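Glutamine amidotransferase domain-containing protein (Streptococcus mutans, PDB 3L7N) is a putative glutamine amidotransferase of the GATase1 family, probably hydrolysing glutamine to release ammonia for transfer to a substrate that has not been identified. Local coordinates at residues A[71-76]-A[94-99]. Residues are numbered along the deposited sequence; the frame is centred on the assembly and turned at random.
Sequences QAEVKL and AQLMGV
Val74 meets both Leu96 and Val99 through a single methyl, CG2, and the packing of the two helices turns on that group. Its CG1 lies anti to the backbone N (chi1 173°), which leaves CG2 beside that nitrogen and directed at the second helix. There CG2 touches CD2 of Leu96 at 3.9 Å, while CG1 of Val99, one helical turn further on, also stands 3.9 Å from CG2 of Val74. The two valine side chains approach at about a right angle; Leu96 comes in at a slant.

Leu96 is forked across its neighbours: with CD2 on Val74, its other methyl, CD1, reaches Glu73 and lies 3.7 Å from OE1. Glu73 runs extended beyond CG, and its OE1 is hydrogen-bonded to NE2 of His8, just past strand 2-7, so the leucine methyl is only an apolar neighbour of that oxygen.

The axes of segments 71-76 and 94-99 pass 8.9 Å apart at a crossing angle of -71°, which confines the contact to a small patch around Val74 and Leu96. Helices 70-82 and 92-100 flank strand 86-90 in the chain, and helix 92-100 begins within a Gly-X-Cys-X-Gly sequence, Gly89 to Gly93, consistent with the nucleophile elbow of this amidotransferase family. Between the segments the contact is mostly aliphatic, held by van der Waals packing and burial, while the buried carboxylate of Glu73 is tied through OE1 to His8.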
loop_
_atom_site.group_PDB
_atom_site.type_symbol
_atom_site.label_atom_id
_atom_site.label_comp_id
_atom_site.label_asym_id
_atom_site.label_seq_id
_atom_site.Cartn_x
_atom_site.Cartn_y
_atom_site.Cartn_z
ATOM N N GLN A 71 -5.032 -14.674 -7.978
ATOM C CA GLN A 71 -4.325 -15.109 -9.177
ATOM C C GLN A 71 -4.437 -14.089 -10.312
ATOM O O GLN A 71 -3.445 -13.770 -10.967
ATOM C CB GLN A 71 -4.847 -16.470 -9.641
ATOM C CG GLN A 71 -3.788 -17.560 -9.684
ATOM C CD GLN A 71 -2.378 -17.003 -9.648
ATOM O OE1 GLN A 71 -1.847 -16.558 -10.666
ATOM N NE2 GLN A 71 -1.762 -17.026 -8.472
ATOM N N ALA A 72 -5.646 -13.585 -10.543
ATOM C CA ALA A 72 -5.883 -12.639 -11.615
ATOM C C ALA A 72 -5.216 -11.327 -11.317
ATOM O O ALA A 72 -4.651 -10.719 -12.212
ATOM C CB ALA A 72 -7.314 -12.453 -11.822
ATOM N N GLU A 73 -5.228 -10.894 -10.038
ATOM C CA GLU A 73 -4.515 -9.670 -9.684
ATOM C C GLU A 73 -3.012 -9.787 -9.857
ATOM O O GLU A 73 -2.348 -8.847 -10.471
ATOM C CB GLU A 73 -4.888 -9.167 -8.321
ATOM C CG GLU A 73 -6.349 -9.153 -8.162
ATOM C CD GLU A 73 -6.884 -8.227 -7.028
ATOM O OE1 GLU A 73 -6.146 -7.302 -6.548
ATOM O OE2 GLU A 73 -8.074 -8.451 -6.636
ATOM N N VAL A 74 -2.454 -10.950 -9.437
ATOM C CA VAL A 74 -1.019 -11.259 -9.700
ATOM C C VAL A 74 -0.681 -11.216 -11.226
ATOM O O VAL A 74 0.251 -10.498 -11.656
ATOM C CB VAL A 74 -0.577 -12.592 -9.100
ATOM C CG1 VAL A 74 0.840 -12.919 -9.554
ATOM C CG2 VAL A 74 -0.672 -12.564 -7.552
ATOM N N LYS A 75 -1.467 -11.872 -12.038
ATOM C CA LYS A 75 -1.189 -11.813 -13.463
ATOM C C LYS A 75 -1.303 -10.421 -13.990
ATOM O O LYS A 75 -0.543 -10.016 -14.881
ATOM C CB LYS A 75 -2.089 -12.745 -14.251
ATOM C CG LYS A 75 -2.011 -14.174 -13.824
ATOM C CD LYS A 75 -2.077 -15.131 -15.076
ATOM C CE LYS A 75 -2.262 -16.633 -14.618
ATOM N NZ LYS A 75 -3.296 -17.293 -15.472
ATOM N N LEU A 76 -2.270 -9.663 -13.487
ATOM C CA LEU A 76 -2.452 -8.288 -14.010
ATOM C C LEU A 76 -1.179 -7.449 -13.671
ATOM O O LEU A 76 -0.622 -6.732 -14.560
ATOM C CB LEU A 76 -3.738 -7.647 -13.465
ATOM C CG LEU A 76 -3.832 -6.169 -13.633
ATOM C CD1 LEU A 76 -4.225 -5.799 -15.003
ATOM C CD2 LEU A 76 -4.792 -5.614 -12.666
ATOM N N ALA A 94 0.897 -4.432 -1.839
ATOM C CA ALA A 94 2.367 -4.561 -1.794
ATOM C C ALA A 94 2.772 -6.053 -1.736
ATOM O O ALA A 94 3.747 -6.450 -2.309
ATOM C CB ALA A 94 2.883 -3.869 -0.697
ATOM N N GLN A 95 1.903 -6.871 -1.153
ATOM C CA GLN A 95 2.117 -8.284 -1.047
ATOM C C GLN A 95 1.832 -9.004 -2.340
ATOM O O GLN A 95 2.502 -10.000 -2.657
ATOM C CB GLN A 95 1.292 -8.845 0.108
ATOM C CG GLN A 95 1.737 -8.241 1.430
ATOM C CD GLN A 95 0.695 -8.311 2.588
ATOM O OE1 GLN A 95 -0.177 -9.192 2.638
ATOM N NE2 GLN A 95 0.841 -7.389 3.548
ATOM N N LEU A 96 0.832 -8.535 -3.113
ATOM C CA LEU A 96 0.597 -9.142 -4.433
ATOM C C LEU A 96 1.737 -8.769 -5.386
ATOM O O LEU A 96 2.133 -9.552 -6.205
ATOM C CB LEU A 96 -0.762 -8.746 -5.026
ATOM C CG LEU A 96 -2.000 -9.230 -4.268
ATOM C CD1 LEU A 96 -3.168 -8.376 -4.567
ATOM C CD2 LEU A 96 -2.319 -10.626 -4.587
ATOM N N MET A 97 2.290 -7.585 -5.252
ATOM C CA MET A 97 3.473 -7.303 -6.019
ATOM C C MET A 97 4.639 -8.286 -5.692
ATOM O O MET A 97 5.271 -8.829 -6.606
ATOM C CB MET A 97 3.900 -5.885 -5.877
ATOM C CG MET A 97 2.909 -4.963 -6.404
ATOM S SD MET A 97 3.511 -3.342 -6.327
ATOM C CE MET A 97 4.764 -3.417 -7.552
ATOM N N GLY A 98 4.837 -8.593 -4.406
ATOM C CA GLY A 98 5.841 -9.527 -4.037
ATOM C C GLY A 98 5.665 -10.852 -4.778
ATOM O O GLY A 98 6.642 -11.378 -5.431
ATOM N N VAL A 99 4.434 -11.403 -4.702
ATOM C CA VAL A 99 4.125 -12.653 -5.331
ATOM C C VAL A 99 4.349 -12.521 -6.783
ATOM O O VAL A 99 4.926 -13.367 -7.372
ATOM C CB VAL A 99 2.687 -13.092 -5.052
ATOM C CG1 VAL A 99 2.365 -14.354 -5.774
ATOM C CG2 VAL A 99 2.495 -13.292 -3.607
#